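Local coordinates for protein YHR177W (Saccharomyces cerevisiae, PDB 4M8B) that binds DNA in this complex through its WOPR domain, part of a longer fungal protein that probably acts as a transcription factor, at residues Gln17-Ala20 with Leu21-Gly25; Val54-Glu57 with Glu58-Gly61; Tyr145-Glu148 with Lys149-His152; Ser155-Pro159 with Ser160-Phe164. All coordinates share one frame; numbering follows the deposited sequence.

In the fold
All four contacts are local, each made by consecutive residues; they follow one another along the chain, and none nests in or crosses another. Contact 1 lies within helix 16-28. Contact 2 is the exit of strand 51-56 into the short helix 57-60, and contact 3 is likewise an exit, of strand 137-147 into helix 148-153. Those two strands are antiparallel neighbours in one sheet, yet the contacts sit about 27 Å apart between centres, on opposite sides of the chain's centre. Contact 4 is a pair of tight turns in the loop before helix 172-179. It docks on contact 1 through Asp18 and packs against contact 3 through Leu156, while Val54 joins contact 2 to contact 1.

Contact 1: Gln17-Ala20 with Leu21-Gly25; sequences QDLA and LVFQG
Leu19 and Phe23 run alongside each other in the same direction, with Leu19 CD2 reaching Phe23 CE2 at 4.1 Å. This alignment goes with the one helical turn between them and with matching first torsions, which set CG anti to the carbonyl carbon in both (chi1 -82° for Leu19, -78° for Phe23). On another face of the helix Gln17 and Leu21 meet at a slant: the Gln17 chain bends at its second torsion and brings NE2 to 4.1 Å from Leu21 CG, a loose approach of an amide to a branched carbon. The Val22 methyl CG2 lies beside Asp18 O. The backbone holds these rows in step. Phe23 N donates to Leu19 O at 3.0 Å and almost straight, 177° at the hydrogen, and Gln24 N donates to Ala20 O at 2.9 Å; the bonds from Leu21 N to Gln17 O and from Val22 N to Asp18 O are weak. Regular i to i+4 bonding of this kind marks an alpha-helix, here one buried between the beta-sheet, where Leu19 and Phe23 touch Phe123 of strand 113-128 and Leu142 of strand 137-147, and helix 172-179, whose Leu178 meets Ala20.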
loop_
_atom_site.group_PDB
_atom_site.type_symbol
_atom_site.label_atom_id
_atom_site.label_comp_id
_atom_site.label_asym_id
_atom_site.label_seq_id
_atom_site.Cartn_x
_atom_site.Cartn_y
_atom_site.Cartn_z
ATOM N N GLN C 17 -7.629 -6.902 -9.136
ATOM C CA GLN C 17 -8.395 -7.990 -8.545
ATOM C C GLN C 17 -8.012 -8.165 -7.078
ATOM O O GLN C 17 -8.864 -8.427 -6.230
ATOM C CB GLN C 17 -8.194 -9.292 -9.322
ATOM C CG GLN C 17 -9.066 -10.440 -8.832
ATOM C CD GLN C 17 -10.547 -10.087 -8.801
ATOM O OE1 GLN C 17 -10.992 -9.161 -9.482
ATOM N NE2 GLN C 17 -11.316 -10.824 -8.003
ATOM N N ASP C 18 -6.725 -8.009 -6.788
ATOM C CA ASP C 18 -6.244 -8.038 -5.414
ATOM C C ASP C 18 -6.825 -6.874 -4.606
ATOM O O ASP C 18 -7.284 -7.062 -3.480
ATOM C CB ASP C 18 -4.713 -8.013 -5.377
ATOM C CG ASP C 18 -4.094 -9.331 -5.819
ATOM O OD1 ASP C 18 -4.710 -10.389 -5.570
ATOM O OD2 ASP C 18 -2.991 -9.313 -6.406
ATOM N N LEU C 19 -6.813 -5.680 -5.192
ATOM C CA LEU C 19 -7.382 -4.495 -4.553
ATOM C C LEU C 19 -8.862 -4.668 -4.245
ATOM O O LEU C 19 -9.325 -4.320 -3.160
ATOM C CB LEU C 19 -7.217 -3.269 -5.450
ATOM C CG LEU C 19 -5.886 -2.527 -5.450
ATOM C CD1 LEU C 19 -5.892 -1.452 -6.526
ATOM C CD2 LEU C 19 -5.641 -1.912 -4.086
ATOM N N ALA C 20 -9.597 -5.202 -5.215
ATOM C CA ALA C 20 -11.047 -5.299 -5.117
ATOM C C ALA C 20 -11.468 -6.180 -3.951
ATOM O O ALA C 20 -12.422 -5.869 -3.237
ATOM C CB ALA C 20 -11.628 -5.821 -6.414
ATOM N N LEU C 21 -10.743 -7.274 -3.756
ATOM C CA LEU C 21 -11.031 -8.201 -2.670
ATOM C C LEU C 21 -10.819 -7.547 -1.302
ATOM O O LEU C 21 -11.651 -7.689 -0.405
ATOM C CB LEU C 21 -10.184 -9.468 -2.813
ATOM C CG LEU C 21 -10.545 -10.343 -4.020
ATOM C CD1 LEU C 21 -9.467 -11.381 -4.303
ATOM C CD2 LEU C 21 -11.885 -11.020 -3.792
ATOM N N VAL C 22 -9.713 -6.823 -1.154
ATOM C CA VAL C 22 -9.410 -6.134 0.099
ATOM C C VAL C 22 -10.472 -5.088 0.430
ATOM O O VAL C 22 -11.017 -5.070 1.532
ATOM C CB VAL C 22 -8.026 -5.459 0.053
ATOM C CG1 VAL C 22 -7.755 -4.712 1.353
ATOM C CG2 VAL C 22 -6.941 -6.491 -0.210
ATOM N N PHE C 23 -10.764 -4.225 -0.536
ATOM C CA PHE C 23 -11.788 -3.201 -0.377
ATOM C C PHE C 23 -13.149 -3.805 -0.037
ATOM O O PHE C 23 -13.820 -3.346 0.887
ATOM C CB PHE C 23 -11.885 -2.348 -1.643
ATOM C CG PHE C 23 -10.798 -1.312 -1.767
ATOM C CD1 PHE C 23 -10.389 -0.577 -0.667
ATOM C CD2 PHE C 23 -10.185 -1.072 -2.984
ATOM C CE1 PHE C 23 -9.392 0.382 -0.783
ATOM C CE2 PHE C 23 -9.187 -0.117 -3.104
ATOM C CZ PHE C 23 -8.792 0.609 -2.004
ATOM N N GLN C 24 -13.552 -4.833 -0.781
ATOM C CA GLN C 24 -14.835 -5.485 -0.539
ATOM C C GLN C 24 -14.867 -6.074 0.867
ATOM O O GLN C 24 -15.875 -5.980 1.568
ATOM C CB GLN C 24 -15.108 -6.573 -1.580
ATOM C CG GLN C 24 -16.513 -7.160 -1.516
ATOM C CD GLN C 24 -17.593 -6.129 -1.802
ATOM O OE1 GLN C 24 -17.553 -5.441 -2.822
ATOM N NE2 GLN C 24 -18.562 -6.013 -0.897
ATOM N N GLY C 25 -13.750 -6.663 1.278
ATOM C CA GLY C 25 -13.626 -7.210 2.616
ATOM C C GLY C 25 -13.774 -6.144 3.683
ATOM O O GLY C 25 -14.255 -6.414 4.785
#

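Contact 2: Val54-Glu57 with Glu58-Gly61; sequences VFNE and EKSG
The chain passes directly from strand 51-56 into a single helical turn, which brings the CA atoms of Asn56 and Lys59 within 5.4 Å. Asn56 occupies the N-cap position: its OD1 accepts a weak bond from Glu58 N (3.1 Å, 129° at the hydrogen), while its backbone O takes Ser60 OG and, weakly, Ser60 N. The hydroxyl bond measures 2.5 Å from Ser60 OG to Asn56 O, a length not to be pressed at this resolution. It follows from the Ser60 torsion, chi1 69°, which lodges OG between its own backbone N and carbonyl carbon and so turns it back to the strand end; the same OG also bonds to Ile62 N. Gly61, with positive phi, ends the turn by donating from N to Glu57 O at 2.9 Å. The extended Lys59 chain crosses the Asn56 side chain at a slant, its CG 3.8 Å from Asn56 ND2, and that nitrogen binds Glu138. Phe55 stacks on His141 of strand 137-147. The Glu57 and Glu58 carboxylates come within 4.5 Å between their OE1 atoms, and Glu58 OE2 nears the capping Asn56 OD1 without bonding to it. Glu57 OE2 bonds to His141 NE2 and Glu58 OE2 to Thr139 N; these bonds, with the helix N terminus, would be expected to offset part of the negative charge, within about 4 Å of the bound DNA.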
loop_
_atom_site.group_PDB
_atom_site.type_symbol
_atom_site.label_atom_id
_atom_site.label_comp_id
_atom_site.label_asym_id
_atom_site.label_seq_id
_atom_site.Cartn_x
_atom_site.Cartn_y
_atom_site.Cartn_z
ATOM N N VAL C 54 -5.822 -0.161 5.224
ATOM C CA VAL C 54 -6.863 0.592 4.546
ATOM C C VAL C 54 -7.520 1.518 5.553
ATOM O O VAL C 54 -7.815 1.111 6.678
ATOM C CB VAL C 54 -7.930 -0.332 3.933
ATOM C CG1 VAL C 54 -9.075 0.491 3.353
ATOM C CG2 VAL C 54 -7.311 -1.216 2.864
ATOM N N PHE C 55 -7.730 2.767 5.158
ATOM C CA PHE C 55 -8.441 3.709 6.013
ATOM C C PHE C 55 -9.350 4.638 5.222
ATOM O O PHE C 55 -9.036 5.032 4.100
ATOM C CB PHE C 55 -7.476 4.514 6.901
ATOM C CG PHE C 55 -6.439 5.298 6.139
ATOM C CD1 PHE C 55 -5.227 4.719 5.794
ATOM C CD2 PHE C 55 -6.663 6.621 5.791
ATOM C CE1 PHE C 55 -4.262 5.439 5.104
ATOM C CE2 PHE C 55 -5.702 7.348 5.101
ATOM C CZ PHE C 55 -4.501 6.755 4.757
ATOM N N ASN C 56 -10.490 4.964 5.820
ATOM C CA ASN C 56 -11.400 5.951 5.265
ATOM C C ASN C 56 -10.889 7.342 5.622
ATOM O O ASN C 56 -10.678 7.645 6.796
ATOM C CB ASN C 56 -12.803 5.742 5.836
ATOM C CG ASN C 56 -13.858 6.541 5.108
ATOM O OD1 ASN C 56 -13.630 7.682 4.706
ATOM N ND2 ASN C 56 -15.030 5.942 4.933
ATOM N N GLU C 57 -10.678 8.180 4.612
ATOM C CA GLU C 57 -10.142 9.522 4.830
ATOM C C GLU C 57 -11.049 10.369 5.721
ATOM O O GLU C 57 -10.584 11.005 6.666
ATOM C CB GLU C 57 -9.896 10.226 3.491
ATOM C CG GLU C 57 -9.566 11.702 3.609
ATOM C CD GLU C 57 -9.102 12.303 2.293
ATOM O OE1 GLU C 57 -9.355 13.505 2.063
ATOM O OE2 GLU C 57 -8.475 11.575 1.493
ATOM N N GLU C 58 -12.343 10.359 5.423
ATOM C CA GLU C 58 -13.313 11.155 6.170
ATOM C C GLU C 58 -13.502 10.673 7.609
ATOM O O GLU C 58 -13.486 11.471 8.543
ATOM C CB GLU C 58 -14.664 11.185 5.444
ATOM C CG GLU C 58 -14.676 11.998 4.148
ATOM C CD GLU C 58 -13.991 11.292 2.988
ATOM O OE1 GLU C 58 -13.556 11.988 2.043
ATOM O OE2 GLU C 58 -13.893 10.045 3.013
ATOM N N LYS C 59 -13.678 9.366 7.783
ATOM C CA LYS C 59 -13.981 8.798 9.094
ATOM C C LYS C 59 -12.783 8.730 10.041
ATOM O O LYS C 59 -12.954 8.552 11.245
ATOM C CB LYS C 59 -14.597 7.402 8.951
ATOM C CG LYS C 59 -15.959 7.374 8.272
ATOM C CD LYS C 59 -16.586 5.987 8.362
ATOM C CE LYS C 59 -17.989 5.969 7.773
ATOM N NZ LYS C 59 -18.648 4.642 7.937
ATOM N N SER C 60 -11.575 8.865 9.504
ATOM C CA SER C 60 -10.375 8.731 10.326
ATOM C C SER C 60 -9.610 10.040 10.452
ATOM O O SER C 60 -8.847 10.229 11.396
ATOM C CB SER C 60 -9.452 7.644 9.770
ATOM O OG SER C 60 -8.869 8.044 8.541
ATOM N N GLY C 61 -9.807 10.936 9.491
ATOM C CA GLY C 61 -9.116 12.211 9.502
ATOM C C GLY C 61 -7.703 12.123 8.959
ATOM O O GLY C 61 -6.935 13.081 9.052
#

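Contact 3: Tyr145-Glu148 with Lys149-His152; sequences YYTE and KDIH
Glu148 meets the residues after it mainly through its carbonyl oxygen, which lies over one face of the His152 imidazole, 3.5 Å above the plane and over the ring centre. That oxygen also accepts from Ile151 N at 2.9 Å, with the donor standing well above the carbonyl plane, and weakly from His152 N. The His152 torsion, chi1 -52°, places the ring beside its own backbone N and thereby brings it back over the first turn. Thr147 closes the turn from the strand side: its O takes weak bonds from Asp150 N (2.9 Å, 125° at the hydrogen) and from Ile151 N (3.3 Å). The bonds, a mixture of i+3 and i+4, are made where strand 137-147, paired in the sheet with both 51-56 and 113-128, turns into the short helix. The Thr147 and Asp150 side chains cross at about a right angle, the methyl CG2 of Thr147 lying against the carboxylate, and the Lys149 CB approaches the same methyl at 3.9 Å. Ile151 turns its terminal carbon CD1 onto the strand, where it reaches Tyr146 CD2 at 3.9 Å, obliquely to the ring; Tyr146 in turn meets Tyr12 edge-to-face.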
loop_
_atom_site.group_PDB
_atom_site.type_symbol
_atom_site.label_atom_id
_atom_site.label_comp_id
_atom_site.label_asym_id
_atom_site.label_seq_id
_atom_site.Cartn_x
_atom_site.Cartn_y
_atom_site.Cartn_z
ATOM N N TYR C 145 3.031 -2.778 2.360
ATOM C CA TYR C 145 4.474 -2.883 2.508
ATOM C C TYR C 145 4.961 -4.252 2.062
ATOM O O TYR C 145 4.306 -5.269 2.298
ATOM C CB TYR C 145 4.892 -2.630 3.957
ATOM C CG TYR C 145 4.573 -1.242 4.451
ATOM C CD1 TYR C 145 5.489 -0.210 4.320
ATOM C CD2 TYR C 145 3.356 -0.963 5.050
ATOM C CE1 TYR C 145 5.201 1.061 4.776
ATOM C CE2 TYR C 145 3.061 0.304 5.507
ATOM C CZ TYR C 145 3.985 1.311 5.368
ATOM O OH TYR C 145 3.687 2.575 5.822
ATOM N N TYR C 146 6.120 -4.268 1.419
ATOM C CA TYR C 146 6.715 -5.508 0.949
ATOM C C TYR C 146 8.188 -5.280 0.659
ATOM O O TYR C 146 8.707 -4.185 0.878
ATOM C CB TYR C 146 5.986 -6.019 -0.295
ATOM C CG TYR C 146 6.019 -5.065 -1.465
ATOM C CD1 TYR C 146 5.217 -3.934 -1.485
ATOM C CD2 TYR C 146 6.843 -5.302 -2.556
ATOM C CE1 TYR C 146 5.242 -3.060 -2.551
ATOM C CE2 TYR C 146 6.873 -4.434 -3.629
ATOM C CZ TYR C 146 6.069 -3.317 -3.621
ATOM O OH TYR C 146 6.095 -2.450 -4.687
ATOM N N THR C 147 8.866 -6.311 0.174
ATOM C CA THR C 147 10.291 -6.198 -0.108
ATOM C C THR C 147 10.655 -6.899 -1.407
ATOM O O THR C 147 9.994 -7.857 -1.807
ATOM C CB THR C 147 11.136 -6.770 1.044
ATOM O OG1 THR C 147 12.527 -6.567 0.768
ATOM C CG2 THR C 147 10.867 -8.254 1.209
ATOM N N GLU C 148 11.702 -6.402 -2.062
ATOM C CA GLU C 148 12.202 -6.985 -3.303
ATOM C C GLU C 148 12.429 -8.482 -3.125
ATOM O O GLU C 148 12.067 -9.284 -3.984
ATOM C CB GLU C 148 13.507 -6.295 -3.715
ATOM C CG GLU C 148 13.424 -4.769 -3.736
ATOM C CD GLU C 148 14.779 -4.100 -3.923
ATOM O OE1 GLU C 148 14.827 -2.850 -3.957
ATOM O OE2 GLU C 148 15.793 -4.820 -4.034
ATOM N N LYS C 149 13.015 -8.839 -1.988
ATOM C CA LYS C 149 13.292 -10.225 -1.631
ATOM C C LYS C 149 12.039 -11.094 -1.706
ATOM O O LYS C 149 12.085 -12.224 -2.192
ATOM C CB LYS C 149 13.883 -10.277 -0.219
ATOM C CG LYS C 149 14.547 -11.587 0.159
ATOM C CD LYS C 149 15.190 -11.470 1.533
ATOM C CE LYS C 149 16.051 -12.676 1.865
ATOM N NZ LYS C 149 16.718 -12.513 3.188
ATOM N N ASP C 150 10.919 -10.556 -1.230
ATOM C CA ASP C 150 9.655 -11.287 -1.221
ATOM C C ASP C 150 9.051 -11.425 -2.618
ATOM O O ASP C 150 8.117 -12.202 -2.824
ATOM C CB ASP C 150 8.652 -10.619 -0.272
ATOM C CG ASP C 150 8.957 -10.894 1.191
ATOM O OD1 ASP C 150 10.144 -11.060 1.538
ATOM O OD2 ASP C 150 8.005 -10.949 1.996
ATOM N N ILE C 151 9.585 -10.665 -3.570
ATOM C CA ILE C 151 9.151 -10.760 -4.962
ATOM C C ILE C 151 9.841 -11.937 -5.655
ATOM O O ILE C 151 9.250 -12.610 -6.501
ATOM C CB ILE C 151 9.437 -9.456 -5.735
ATOM C CG1 ILE C 151 8.780 -8.264 -5.036
ATOM C CG2 ILE C 151 8.957 -9.568 -7.176
ATOM C CD1 ILE C 151 7.265 -8.344 -4.973
ATOM N N HIS C 152 11.094 -12.178 -5.282
ATOM C CA HIS C 152 11.854 -13.315 -5.786
ATOM C C HIS C 152 11.293 -14.608 -5.212
ATOM O O HIS C 152 10.823 -15.479 -5.943
ATOM C CB HIS C 152 13.325 -13.192 -5.379
ATOM C CG HIS C 152 13.945 -11.875 -5.723
ATOM N ND1 HIS C 152 14.937 -11.301 -4.960
ATOM C CD2 HIS C 152 13.724 -11.024 -6.755
ATOM C CE1 HIS C 152 15.297 -10.148 -5.500
ATOM N NE2 HIS C 152 14.575 -9.959 -6.590
#

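Contact 4: Ser155-Pro159 with Ser160-Phe164; sequences SLRRP and SENPF
Arg157 and Asn162 stack flat on each other: the guanidinium and amide planes are 11° apart, and Asn162 CG stands 3.8 Å above the guanidinium, over its centre. The bend in the Arg157 chain at its third torsion (62°) turns the group toward this amide and lets NH2 donate to Glu161 O at 3.1 Å, in the carbonyl plane and on a lone pair of that oxygen. Two backbone bonds fold the segment, Glu161 N to Arg158 O and Asn162 N to Pro159 O, both 3.0 Å. They are successive i to i+3 bonds, the mark of consecutive tight turns with Pro159 and Ser160 in 3-10 geometry; an Asx turn follows, where Asn162 OD1 accepts from Phe164 N at 3.0 Å. Among charged groups, Arg158 NH1 and Glu161 OE2 form a salt bridge at 3.5 Å, held by charge alone, since the oxygen is far from the guanidinium plane and not aimed at by any N-H. A water bridges the same two atoms, lying in the guanidinium plane at its edge, accepting from Arg158 NH1 (3.0 Å) and donating to Glu161 OE2. The Ser160 hydroxyl lies over one face of that guanidinium. Asp18 of helix 16-28 hydrogen-bonds Ser160 OG and forms a salt bridge with Arg158 NE, and Asp15 forms one with Arg158 NH2.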
loop_
_atom_site.group_PDB
_atom_site.type_symbol
_atom_site.label_atom_id
_atom_site.label_comp_id
_atom_site.label_asym_id
_atom_site.label_seq_id
_atom_site.Cartn_x
_atom_site.Cartn_y
_atom_site.Cartn_z
ATOM N N SER C 155 7.123 -15.142 -1.158
ATOM C CA SER C 155 6.722 -15.600 0.169
ATOM C C SER C 155 5.442 -14.937 0.681
ATOM O O SER C 155 4.867 -15.373 1.679
ATOM C CB SER C 155 7.863 -15.383 1.165
ATOM O OG SER C 155 8.391 -14.074 1.054
ATOM N N LEU C 156 5.001 -13.884 0.000
ATOM C CA LEU C 156 3.759 -13.209 0.364
ATOM C C LEU C 156 2.615 -13.664 -0.543
ATOM O O LEU C 156 2.809 -13.878 -1.741
ATOM C CB LEU C 156 3.928 -11.688 0.297
ATOM C CG LEU C 156 4.935 -11.085 1.280
ATOM C CD1 LEU C 156 5.171 -9.609 0.994
ATOM C CD2 LEU C 156 4.460 -11.281 2.707
ATOM N N ARG C 157 1.427 -13.816 0.033
ATOM C CA ARG C 157 0.270 -14.299 -0.713
ATOM C C ARG C 157 -0.610 -13.165 -1.232
ATOM O O ARG C 157 -0.942 -12.232 -0.498
ATOM C CB ARG C 157 -0.574 -15.236 0.156
ATOM C CG ARG C 157 0.185 -16.428 0.713
ATOM C CD ARG C 157 -0.755 -17.389 1.418
ATOM N NE ARG C 157 -1.745 -17.949 0.504
ATOM C CZ ARG C 157 -2.784 -18.684 0.886
ATOM N NH1 ARG C 157 -2.975 -18.947 2.172
ATOM N NH2 ARG C 157 -3.633 -19.153 -0.019
ATOM N N ARG C 158 -0.989 -13.256 -2.502
ATOM C CA ARG C 158 -1.952 -12.328 -3.071
ATOM C C ARG C 158 -3.343 -12.692 -2.572
ATOM O O ARG C 158 -3.658 -13.872 -2.421
ATOM C CB ARG C 158 -1.911 -12.392 -4.596
ATOM C CG ARG C 158 -0.544 -12.111 -5.193
ATOM C CD ARG C 158 -0.572 -12.274 -6.700
ATOM N NE ARG C 158 -1.730 -11.607 -7.291
ATOM C CZ ARG C 158 -2.097 -11.729 -8.561
ATOM N NH1 ARG C 158 -1.397 -12.494 -9.386
ATOM N NH2 ARG C 158 -3.169 -11.086 -9.005
ATOM N N PRO C 159 -4.175 -11.677 -2.294
ATOM C CA PRO C 159 -5.559 -11.924 -1.880
ATOM C C PRO C 159 -6.306 -12.799 -2.889
ATOM O O PRO C 159 -7.064 -13.678 -2.484
ATOM C CB PRO C 159 -6.167 -10.518 -1.840
ATOM C CG PRO C 159 -5.003 -9.621 -1.553
ATOM C CD PRO C 159 -3.831 -10.243 -2.262
ATOM N N SER C 160 -6.078 -12.568 -4.178
ATOM C CA SER C 160 -6.773 -13.305 -5.233
ATOM C C SER C 160 -6.346 -14.770 -5.334
ATOM O O SER C 160 -6.981 -15.557 -6.033
ATOM C CB SER C 160 -6.600 -12.608 -6.587
ATOM O OG SER C 160 -5.234 -12.518 -6.948
ATOM N N GLU C 161 -5.272 -15.130 -4.639
ATOM C CA GLU C 161 -4.818 -16.517 -4.583
ATOM C C GLU C 161 -4.897 -17.034 -3.152
ATOM O O GLU C 161 -4.214 -17.988 -2.780
ATOM C CB GLU C 161 -3.389 -16.638 -5.116
ATOM C CG GLU C 161 -3.225 -16.155 -6.548
ATOM C CD GLU C 161 -1.792 -16.243 -7.040
ATOM O OE1 GLU C 161 -0.933 -16.756 -6.291
ATOM O OE2 GLU C 161 -1.523 -15.799 -8.176
ATOM N N ASN C 162 -5.741 -16.387 -2.354
ATOM C CA ASN C 162 -5.899 -16.717 -0.944
ATOM C C ASN C 162 -7.364 -16.990 -0.638
ATOM O O ASN C 162 -8.182 -16.067 -0.623
ATOM C CB ASN C 162 -5.373 -15.569 -0.072
ATOM C CG ASN C 162 -5.343 -15.909 1.415
ATOM O OD1 ASN C 162 -6.109 -16.743 1.900
ATOM N ND2 ASN C 162 -4.457 -15.244 2.148
ATOM N N PRO C 163 -7.697 -18.266 -0.401
ATOM C CA PRO C 163 -9.059 -18.726 -0.108
ATOM C C PRO C 163 -9.789 -17.858 0.917
ATOM O O PRO C 163 -11.017 -17.785 0.872
ATOM C CB PRO C 163 -8.847 -20.144 0.447
ATOM C CG PRO C 163 -7.349 -20.422 0.364
ATOM C CD PRO C 163 -6.760 -19.392 -0.539
ATOM N N PHE C 164 -9.057 -17.208 1.818
ATOM C CA PHE C 164 -9.695 -16.368 2.830
ATOM C C PHE C 164 -10.461 -15.201 2.216
ATOM O O PHE C 164 -11.465 -14.752 2.764
ATOM C CB PHE C 164 -8.675 -15.847 3.847
ATOM C CG PHE C 164 -9.250 -14.849 4.820
ATOM C CD1 PHE C 164 -9.942 -15.273 5.944
ATOM C CD2 PHE C 164 -9.108 -13.486 4.604
ATOM C CE1 PHE C 164 -10.477 -14.358 6.836
ATOM C CE2 PHE C 164 -9.642 -12.565 5.491
ATOM C CZ PHE C 164 -10.328 -13.001 6.609
HETATM O O HOH W 1 1.008 -14.281 -9.124
#